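ATP-dependent DNA helicase (Mycobacterium smegmatis, PDB 5V9X) probably uses ATP hydrolysis to track 3'-to-5' along single-stranded DNA and unwind RNA:DNA hybrids, as a member of the Lhr helicase family. Local coordinates at residues V456-L464 and A490-F500; L775-R786 and I823-C831. All blocks are in the same frame, centred on the assembly; numbering follows the deposited sequence.

Contact 1 (V456-L464 and A490-F500)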
loop_
_atom_site.group_PDB
_atom_site.type_symbol
_atom_site.label_atom_id
_atom_site.label_comp_id
_atom_site.label_asym_id
_atom_site.label_seq_id
_atom_site.Cartn_x
_atom_site.Cartn_y
_atom_site.Cartn_z
ATOM N N VAL A 456 5.817 7.264 -9.642
ATOM C CA VAL A 456 5.046 8.374 -9.090
ATOM C C VAL A 456 3.896 8.709 -10.031
ATOM O O VAL A 456 4.136 9.021 -11.207
ATOM C CB VAL A 456 5.937 9.606 -8.860
ATOM C CG1 VAL A 456 5.110 10.774 -8.353
ATOM C CG2 VAL A 456 7.064 9.277 -7.890
ATOM N N PRO A 457 2.647 8.642 -9.577
ATOM C CA PRO A 457 1.533 9.123 -10.404
ATOM C C PRO A 457 1.762 10.561 -10.844
ATOM O O PRO A 457 2.131 11.425 -10.047
ATOM C CB PRO A 457 0.324 8.998 -9.472
ATOM C CG PRO A 457 0.691 7.885 -8.544
ATOM C CD PRO A 457 2.180 8.004 -8.334
ATOM N N ALA A 458 1.551 10.813 -12.131
ATOM C CA ALA A 458 1.860 12.098 -12.743
ATOM C C ALA A 458 0.615 12.971 -12.809
ATOM O O ALA A 458 -0.442 12.524 -13.267
ATOM C CB ALA A 458 2.441 11.901 -14.144
ATOM N N ASN A 459 0.751 14.213 -12.352
ATOM C CA ASN A 459 -0.295 15.226 -12.433
ATOM C C ASN A 459 -1.663 14.759 -11.920
ATOM O O ASN A 459 -2.660 14.844 -12.638
ATOM C CB ASN A 459 -0.419 15.729 -13.866
ATOM C CG ASN A 459 0.903 16.220 -14.426
ATOM O OD1 ASN A 459 1.791 16.630 -13.681
ATOM N ND2 ASN A 459 1.040 16.180 -15.747
ATOM N N PRO A 460 -1.747 14.274 -10.664
ATOM C CA PRO A 460 -3.064 13.906 -10.123
ATOM C C PRO A 460 -3.868 15.133 -9.720
ATOM O O PRO A 460 -3.692 15.672 -8.622
ATOM C CB PRO A 460 -2.714 13.025 -8.917
ATOM C CG PRO A 460 -1.386 13.511 -8.475
ATOM C CD PRO A 460 -0.661 13.972 -9.710
ATOM N N LEU A 461 -4.770 15.567 -10.606
ATOM C CA LEU A 461 -5.404 16.876 -10.459
ATOM C C LEU A 461 -6.275 16.974 -9.212
ATOM O O LEU A 461 -6.419 18.067 -8.651
ATOM C CB LEU A 461 -6.238 17.195 -11.699
ATOM C CG LEU A 461 -5.475 17.329 -13.015
ATOM C CD1 LEU A 461 -6.418 17.764 -14.126
ATOM C CD2 LEU A 461 -4.316 18.305 -12.871
ATOM N N ASP A 462 -6.871 15.864 -8.767
ATOM C CA ASP A 462 -7.733 15.932 -7.591
ATOM C C ASP A 462 -6.928 16.256 -6.338
ATOM O O ASP A 462 -7.383 17.029 -5.487
ATOM C CB ASP A 462 -8.514 14.628 -7.423
ATOM C CG ASP A 462 -7.617 13.405 -7.322
ATOM O OD1 ASP A 462 -6.377 13.552 -7.365
ATOM O OD2 ASP A 462 -8.164 12.287 -7.197
ATOM N N VAL A 463 -5.728 15.681 -6.213
ATOM C CA VAL A 463 -4.849 16.020 -5.096
ATOM C C VAL A 463 -4.484 17.498 -5.138
ATOM O O VAL A 463 -4.429 18.171 -4.100
ATOM C CB VAL A 463 -3.595 15.124 -5.111
ATOM C CG1 VAL A 463 -2.545 15.645 -4.137
ATOM C CG2 VAL A 463 -3.966 13.687 -4.779
ATOM N N LEU A 464 -4.235 18.026 -6.340
ATOM C CA LEU A 464 -3.951 19.450 -6.491
ATOM C C LEU A 464 -5.133 20.300 -6.036
ATOM O O LEU A 464 -4.964 21.266 -5.283
ATOM C CB LEU A 464 -3.599 19.756 -7.947
ATOM C CG LEU A 464 -3.547 21.231 -8.360
ATOM C CD1 LEU A 464 -2.408 21.952 -7.660
ATOM C CD2 LEU A 464 -3.427 21.369 -9.871
ATOM N N ALA A 490 7.365 16.374 -7.078
ATOM C CA ALA A 490 7.620 15.331 -8.065
ATOM C C ALA A 490 6.395 14.994 -8.920
ATOM O O ALA A 490 6.529 14.893 -10.147
ATOM C CB ALA A 490 8.144 14.068 -7.378
ATOM N N PRO A 491 5.197 14.803 -8.344
ATOM C CA PRO A 491 4.058 14.373 -9.175
ATOM C C PRO A 491 3.554 15.434 -10.138
ATOM O O PRO A 491 2.715 15.116 -10.990
ATOM C CB PRO A 491 2.975 14.019 -8.144
ATOM C CG PRO A 491 3.680 13.924 -6.838
ATOM C CD PRO A 491 4.799 14.901 -6.929
ATOM N N PHE A 492 4.025 16.677 -10.033
ATOM C CA PHE A 492 3.545 17.760 -10.884
ATOM C C PHE A 492 4.680 18.455 -11.626
ATOM O O PHE A 492 4.513 19.589 -12.086
ATOM C CB PHE A 492 2.753 18.771 -10.056
ATOM C CG PHE A 492 1.556 18.183 -9.359
ATOM C CD1 PHE A 492 0.338 18.081 -10.010
ATOM C CD2 PHE A 492 1.650 17.735 -8.052
ATOM C CE1 PHE A 492 -0.764 17.544 -9.373
ATOM C CE2 PHE A 492 0.552 17.194 -7.408
ATOM C CZ PHE A 492 -0.656 17.101 -8.069
ATOM N N ALA A 493 5.830 17.790 -11.763
ATOM C CA ALA A 493 6.984 18.399 -12.414
ATOM C C ALA A 493 6.723 18.744 -13.875
ATOM O O ALA A 493 7.452 19.563 -14.445
ATOM C CB ALA A 493 8.192 17.467 -12.306
ATOM N N THR A 494 5.710 18.137 -14.499
ATOM C CA THR A 494 5.371 18.421 -15.890
ATOM C C THR A 494 3.942 18.933 -16.044
ATOM O O THR A 494 3.388 18.880 -17.147
ATOM C CB THR A 494 5.568 17.180 -16.764
ATOM O OG1 THR A 494 4.536 16.227 -16.479
ATOM C CG2 THR A 494 6.930 16.548 -16.507
ATOM N N LEU A 495 3.340 19.428 -14.969
ATOM C CA LEU A 495 1.951 19.871 -14.999
ATOM C C LEU A 495 1.761 20.989 -16.020
ATOM O O LEU A 495 2.382 22.056 -15.882
ATOM C CB LEU A 495 1.522 20.347 -13.613
ATOM C CG LEU A 495 0.091 20.873 -13.465
ATOM C CD1 LEU A 495 -0.924 19.797 -13.819
ATOM C CD2 LEU A 495 -0.146 21.389 -12.054
ATOM N N PRO A 496 0.940 20.794 -17.050
ATOM C CA PRO A 496 0.662 21.891 -17.983
ATOM C C PRO A 496 -0.087 23.013 -17.279
ATOM O O PRO A 496 -0.994 22.771 -16.480
ATOM C CB PRO A 496 -0.200 21.230 -19.067
ATOM C CG PRO A 496 0.015 19.752 -18.901
ATOM C CD PRO A 496 0.261 19.548 -17.441
ATOM N N ARG A 497 0.310 24.254 -17.576
ATOM C CA ARG A 497 -0.380 25.402 -16.997
ATOM C C ARG A 497 -1.860 25.402 -17.361
ATOM O O ARG A 497 -2.686 25.915 -16.598
ATOM C CB ARG A 497 0.284 26.703 -17.452
ATOM C CG ARG A 497 -0.273 27.958 -16.790
ATOM C CD ARG A 497 -0.209 27.855 -15.273
ATOM N NE ARG A 497 -0.613 29.089 -14.600
ATOM C CZ ARG A 497 0.236 30.020 -14.173
ATOM N NH1 ARG A 497 1.540 29.861 -14.352
ATOM N NH2 ARG A 497 -0.217 31.108 -13.567
ATOM N N SER A 498 -2.211 24.826 -18.515
ATOM C CA SER A 498 -3.617 24.716 -18.891
ATOM C C SER A 498 -4.379 23.819 -17.922
ATOM O O SER A 498 -5.496 24.151 -17.509
ATOM C CB SER A 498 -3.736 24.190 -20.321
ATOM O OG SER A 498 -3.129 22.915 -20.447
ATOM N N ALA A 499 -3.789 22.679 -17.545
ATOM C CA ALA A 499 -4.432 21.811 -16.564
ATOM C C ALA A 499 -4.520 22.482 -15.197
ATOM O O ALA A 499 -5.492 22.270 -14.462
ATOM C CB ALA A 499 -3.676 20.485 -16.460
ATOM N N PHE A 500 -3.520 23.288 -14.843
ATOM C CA PHE A 500 -3.561 24.014 -13.580
ATOM C C PHE A 500 -4.718 25.006 -13.561
ATOM O O PHE A 500 -5.536 25.004 -12.636
ATOM C CB PHE A 500 -2.227 24.726 -13.350
ATOM C CG PHE A 500 -2.163 25.505 -12.065
ATOM C CD1 PHE A 500 -1.984 24.855 -10.854
ATOM C CD2 PHE A 500 -2.263 26.889 -12.071
ATOM C CE1 PHE A 500 -1.919 25.569 -9.671
ATOM C CE2 PHE A 500 -2.196 27.604 -10.892
ATOM C CZ PHE A 500 -2.025 26.944 -9.691
#
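Pro-460 packs against the ring of Phe-492. CD of Pro-460 lies 3.5 Å from CZ of that ring. The backbone O of Pro-460 comes to the edge of the same ring, near its plane, 3.4 Å from CZ. CG of Phe-492 is anti to its own carbonyl carbon (chi1 -59°), which carries the ring across to Pro-460. CB of Leu-464 touches the ring at CE1, 3.9 Å away. Leu-464 holds CG anti to its backbone N (chi1 168°). Its CD2 then reaches both Leu-495 CD2 and Phe-500 CD1, each at 3.9 Å. Leu-461 adds CD2 against Leu-495 CD1. At the other end, CG1 of Val-456 packs on CG of Pro-491 at 3.8 Å. One backbone hydrogen bond crosses the contact: Asn-459 N donates to Pro-491 O at 2.6 Å, nearly straight at 163°. Pro-460 and Pro-496 each stand at the N-cap of a helix, so the contact joins the starts of helices 461-471 and 497-508. Val-486 of helix 479-488 touches Leu-464, Phe-492 and Leu-495, while Pro-491 and Phe-492 also pack on helix 200-213. The chemistry is mainly apolar, with a single backbone bond pairing the two loops. It implies a largely buried core within the Lhr winged helix region, with Ala-458, Thr-494 and Pro-496 at its exposed margin.

Contact 2 (L775-R786 and I823-C831); sequences LFASRFRECAAR and IVLEAVREC
Arg-779 reaches across to Glu-830 and Cys-831, and its side chain can be followed from the backbone outward. CB lies 4.1 Å from Cys-831 SG and equally near Glu-830 OE1. CG stays by the same sulfur. The chain then bends at chi2, and CD passes over to the carboxylate of Glu-830, 3.9 Å from OE2. NE has a long ion pair with Glu-782 OE1 of its own helix, based on charge alone because that oxygen lies well out of the guanidinium plane. At the tip, NH1 forms a salt bridge with Glu-830 OE2 at 2.8 Å. The oxygen sits at the guanidinium edge, but the N-H...O angle is only 129°, which makes it a weak hydrogen bond. The two planes are 59° apart. Glu-830 comes to meet it extended beyond CG. Its OE1 pairs with Lys-200, and Arg-786, whose NE is bound to Asp-462, stands nearby.

Cys-783 fits as a knob into a hole formed by Ile-823, Glu-826, Ala-827 and Glu-830. Beside it, CG2 of Ile-823 makes a CH-pi contact over one face of Phe-780, 4.0 Å from the ring centroid. CB of Ala-827 comes to the edge of that ring. CE1 of Phe-776 packs on Ala-827 CB at 3.5 Å and also touches Val-828 CG2. Leu-812 of helix 801-815 touches both phenylalanines.

The helix axes approach to 8.7 Å at a crossing angle of 123°, with Ala-827 near Phe-780. This is helix-helix packing in the DEAD/H associated region. Its chemistry implies an apolar seam bordered by a buried charge network. Arg-779 and Lys-200 would probably keep Glu-830 ionised, outweighing the like charge of nearby Glu-782.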
loop_
_atom_site.group_PDB
_atom_site.type_symbol
_atom_site.label_atom_id
_atom_site.label_comp_id
_atom_site.label_asym_id
_atom_site.label_seq_id
_atom_site.Cartn_x
_atom_site.Cartn_y
_atom_site.Cartn_z
ATOM N N LEU A 775 -15.360 0.428 -12.940
ATOM C CA LEU A 775 -14.186 0.998 -12.288
ATOM C C LEU A 775 -14.162 2.514 -12.422
ATOM O O LEU A 775 -13.866 3.227 -11.455
ATOM C CB LEU A 775 -12.911 0.393 -12.878
ATOM C CG LEU A 775 -11.609 1.047 -12.418
ATOM C CD1 LEU A 775 -11.338 0.738 -10.949
ATOM C CD2 LEU A 775 -10.443 0.615 -13.292
ATOM N N PHE A 776 -14.481 3.024 -13.613
ATOM C CA PHE A 776 -14.470 4.466 -13.826
ATOM C C PHE A 776 -15.503 5.163 -12.952
ATOM O O PHE A 776 -15.243 6.248 -12.421
ATOM C CB PHE A 776 -14.722 4.782 -15.297
ATOM C CG PHE A 776 -14.869 6.247 -15.584
ATOM C CD1 PHE A 776 -13.754 7.037 -15.796
ATOM C CD2 PHE A 776 -16.124 6.837 -15.641
ATOM C CE1 PHE A 776 -13.887 8.385 -16.056
ATOM C CE2 PHE A 776 -16.259 8.185 -15.899
ATOM C CZ PHE A 776 -15.141 8.958 -16.108
ATOM N N ALA A 777 -16.687 4.564 -12.802
ATOM C CA ALA A 777 -17.708 5.154 -11.944
ATOM C C ALA A 777 -17.210 5.293 -10.511
ATOM O O ALA A 777 -17.429 6.325 -9.867
ATOM C CB ALA A 777 -18.985 4.315 -11.991
ATOM N N SER A 778 -16.521 4.269 -10.001
ATOM C CA SER A 778 -16.001 4.329 -8.638
ATOM C C SER A 778 -14.890 5.363 -8.517
ATOM O O SER A 778 -14.887 6.181 -7.590
ATOM C CB SER A 778 -15.500 2.951 -8.204
ATOM O OG SER A 778 -16.569 2.029 -8.088
ATOM N N ARG A 779 -13.933 5.343 -9.447
ATOM C CA ARG A 779 -12.811 6.265 -9.355
ATOM C C ARG A 779 -13.212 7.698 -9.687
ATOM O O ARG A 779 -12.520 8.631 -9.266
ATOM C CB ARG A 779 -11.672 5.796 -10.261
ATOM C CG ARG A 779 -11.129 4.416 -9.893
ATOM C CD ARG A 779 -10.668 4.364 -8.440
ATOM N NE ARG A 779 -10.359 3.006 -8.002
ATOM C CZ ARG A 779 -9.130 2.508 -7.906
ATOM N NH1 ARG A 779 -8.082 3.260 -8.216
ATOM N NH2 ARG A 779 -8.946 1.258 -7.496
ATOM N N PHE A 780 -14.312 7.899 -10.418
ATOM C CA PHE A 780 -14.836 9.253 -10.575
ATOM C C PHE A 780 -15.419 9.766 -9.265
ATOM O O PHE A 780 -15.306 10.957 -8.954
ATOM C CB PHE A 780 -15.891 9.295 -11.682
ATOM C CG PHE A 780 -16.481 10.663 -11.908
ATOM C CD1 PHE A 780 -15.912 11.536 -12.820
ATOM C CD2 PHE A 780 -17.609 11.075 -11.209
ATOM C CE1 PHE A 780 -16.454 12.794 -13.034
ATOM C CE2 PHE A 780 -18.152 12.333 -11.413
ATOM C CZ PHE A 780 -17.576 13.193 -12.328
ATOM N N ARG A 781 -16.055 8.885 -8.490
ATOM C CA ARG A 781 -16.589 9.286 -7.192
ATOM C C ARG A 781 -15.468 9.636 -6.222
ATOM O O ARG A 781 -15.492 10.697 -5.587
ATOM C CB ARG A 781 -17.466 8.172 -6.616
ATOM C CG ARG A 781 -17.848 8.394 -5.161
ATOM C CD ARG A 781 -18.522 7.175 -4.559
ATOM N NE ARG A 781 -17.713 5.965 -4.692
ATOM C CZ ARG A 781 -16.669 5.672 -3.921
ATOM N NH1 ARG A 781 -16.291 6.507 -2.963
ATOM N NH2 ARG A 781 -15.998 4.545 -4.114
ATOM N N GLU A 782 -14.477 8.747 -6.089
ATOM C CA GLU A 782 -13.360 9.011 -5.186
ATOM C C GLU A 782 -12.611 10.277 -5.591
ATOM O O GLU A 782 -12.153 11.038 -4.730
ATOM C CB GLU A 782 -12.411 7.811 -5.156
ATOM C CG GLU A 782 -13.036 6.510 -4.658
ATOM C CD GLU A 782 -12.087 5.325 -4.769
ATOM O OE1 GLU A 782 -10.955 5.512 -5.269
ATOM O OE2 GLU A 782 -12.469 4.207 -4.360
ATOM N N CYS A 783 -12.480 10.523 -6.898
ATOM C CA CYS A 783 -11.801 11.730 -7.359
ATOM C C CYS A 783 -12.615 12.979 -7.042
ATOM O O CYS A 783 -12.075 13.972 -6.540
ATOM C CB CYS A 783 -11.520 11.639 -8.859
ATOM S SG CYS A 783 -10.088 10.622 -9.296
ATOM N N ALA A 784 -13.920 12.949 -7.329
ATOM C CA ALA A 784 -14.762 14.112 -7.069
ATOM C C ALA A 784 -14.757 14.482 -5.592
ATOM O O ALA A 784 -14.672 15.665 -5.239
ATOM C CB ALA A 784 -16.189 13.849 -7.552
ATOM N N ALA A 785 -14.839 13.481 -4.711
ATOM C CA ALA A 785 -14.832 13.754 -3.279
ATOM C C ALA A 785 -13.475 14.271 -2.818
ATOM O O ALA A 785 -13.403 15.214 -2.022
ATOM C CB ALA A 785 -15.218 12.496 -2.503
ATOM N N ARG A 786 -12.388 13.668 -3.310
ATOM C CA ARG A 786 -11.053 14.108 -2.914
ATOM C C ARG A 786 -10.787 15.543 -3.356
ATOM O O ARG A 786 -10.106 16.296 -2.648
ATOM C CB ARG A 786 -9.999 13.157 -3.490
ATOM C CG ARG A 786 -8.578 13.423 -3.011
ATOM C CD ARG A 786 -7.617 12.309 -3.413
ATOM N NE ARG A 786 -8.191 11.394 -4.396
ATOM C CZ ARG A 786 -8.292 10.079 -4.226
ATOM N NH1 ARG A 786 -7.844 9.517 -3.115
ATOM N NH2 ARG A 786 -8.829 9.320 -5.174
ATOM N N ILE A 823 -12.306 16.458 -13.529
ATOM C CA ILE A 823 -12.529 15.239 -12.758
ATOM C C ILE A 823 -12.639 14.036 -13.687
ATOM O O ILE A 823 -12.116 12.955 -13.388
ATOM C CB ILE A 823 -13.769 15.383 -11.860
ATOM C CG1 ILE A 823 -13.625 16.611 -10.964
ATOM C CG2 ILE A 823 -13.949 14.142 -10.999
ATOM C CD1 ILE A 823 -12.397 16.571 -10.084
ATOM N N VAL A 824 -13.310 14.202 -14.830
ATOM C CA VAL A 824 -13.353 13.133 -15.826
ATOM C C VAL A 824 -11.948 12.815 -16.320
ATOM O O VAL A 824 -11.559 11.646 -16.429
ATOM C CB VAL A 824 -14.287 13.516 -16.988
ATOM C CG1 VAL A 824 -14.231 12.460 -18.081
ATOM C CG2 VAL A 824 -15.710 13.692 -16.489
ATOM N N LEU A 825 -11.163 13.853 -16.621
ATOM C CA LEU A 825 -9.790 13.649 -17.077
ATOM C C LEU A 825 -8.982 12.862 -16.052
ATOM O O LEU A 825 -8.258 11.922 -16.402
ATOM C CB LEU A 825 -9.123 14.996 -17.357
ATOM C CG LEU A 825 -9.719 15.907 -18.430
ATOM C CD1 LEU A 825 -8.951 17.218 -18.492
ATOM C CD2 LEU A 825 -9.718 15.222 -19.787
ATOM N N GLU A 826 -9.098 13.231 -14.774
ATOM C CA GLU A 826 -8.291 12.585 -13.744
ATOM C C GLU A 826 -8.771 11.166 -13.468
ATOM O O GLU A 826 -7.955 10.266 -13.236
ATOM C CB GLU A 826 -8.302 13.422 -12.465
ATOM C CG GLU A 826 -7.581 12.779 -11.290
ATOM C CD GLU A 826 -6.153 12.367 -11.617
ATOM O OE1 GLU A 826 -5.504 13.029 -12.455
ATOM O OE2 GLU A 826 -5.676 11.374 -11.027
ATOM N N ALA A 827 -10.087 10.944 -13.485
ATOM C CA ALA A 827 -10.609 9.591 -13.323
ATOM C C ALA A 827 -10.089 8.671 -14.421
ATOM O O ALA A 827 -9.662 7.542 -14.151
ATOM C CB ALA A 827 -12.137 9.616 -13.313
ATOM N N VAL A 828 -10.110 9.144 -15.671
ATOM C CA VAL A 828 -9.543 8.366 -16.768
ATOM C C VAL A 828 -8.036 8.218 -16.590
ATOM O O VAL A 828 -7.458 7.169 -16.902
ATOM C CB VAL A 828 -9.894 9.010 -18.122
ATOM C CG1 VAL A 828 -9.319 8.199 -19.262
ATOM C CG2 VAL A 828 -11.397 9.126 -18.287
ATOM N N ARG A 829 -7.378 9.261 -16.080
ATOM C CA ARG A 829 -5.937 9.199 -15.859
ATOM C C ARG A 829 -5.584 8.129 -14.830
ATOM O O ARG A 829 -4.630 7.365 -15.023
ATOM C CB ARG A 829 -5.427 10.574 -15.420
ATOM C CG ARG A 829 -3.960 10.860 -15.708
ATOM C CD ARG A 829 -3.045 10.242 -14.668
ATOM N NE ARG A 829 -3.508 10.476 -13.305
ATOM C CZ ARG A 829 -3.075 9.793 -12.249
ATOM N NH1 ARG A 829 -2.172 8.835 -12.406
ATOM N NH2 ARG A 829 -3.548 10.063 -11.039
ATOM N N GLU A 830 -6.344 8.049 -13.734
ATOM C CA GLU A 830 -6.035 7.065 -12.701
ATOM C C GLU A 830 -6.295 5.645 -13.187
ATOM O O GLU A 830 -5.477 4.747 -12.954
ATOM C CB GLU A 830 -6.843 7.346 -11.434
ATOM C CG GLU A 830 -6.578 6.330 -10.326
ATOM C CD GLU A 830 -7.356 6.602 -9.052
ATOM O OE1 GLU A 830 -8.204 7.518 -9.048
ATOM O OE2 GLU A 830 -7.117 5.893 -8.052
ATOM N N CYS A 831 -7.425 5.421 -13.862
ATOM C CA CYS A 831 -7.759 4.077 -14.324
ATOM C C CYS A 831 -6.701 3.542 -15.283
ATOM O O CYS A 831 -6.206 2.421 -15.118
ATOM C CB CYS A 831 -9.135 4.077 -14.995
ATOM S SG CYS A 831 -10.525 4.398 -13.886
#

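Overall arrangement
The centres of contacts 1 and 2 lie about 15 Å apart, on the same side of the chain's centre. They come in series: contact 1 closes before contact 2 opens. They belong to different regions, winged helix and DEAD/H associated, yet they touch. Helix 461-471 of contact 1 meets both helices of contact 2. Asp-462 OD2, near its start, lies 2.9 Å from Arg-786 NE. Leu-461 N probably donates a weak hydrogen bond to Glu-826 OE1. Lys-200, in the DEAD/DEAH box helicase region, also pairs with Asp-462. Charged links thus join the winged helix and DEAD/H associated regions to each other and to the helicase core.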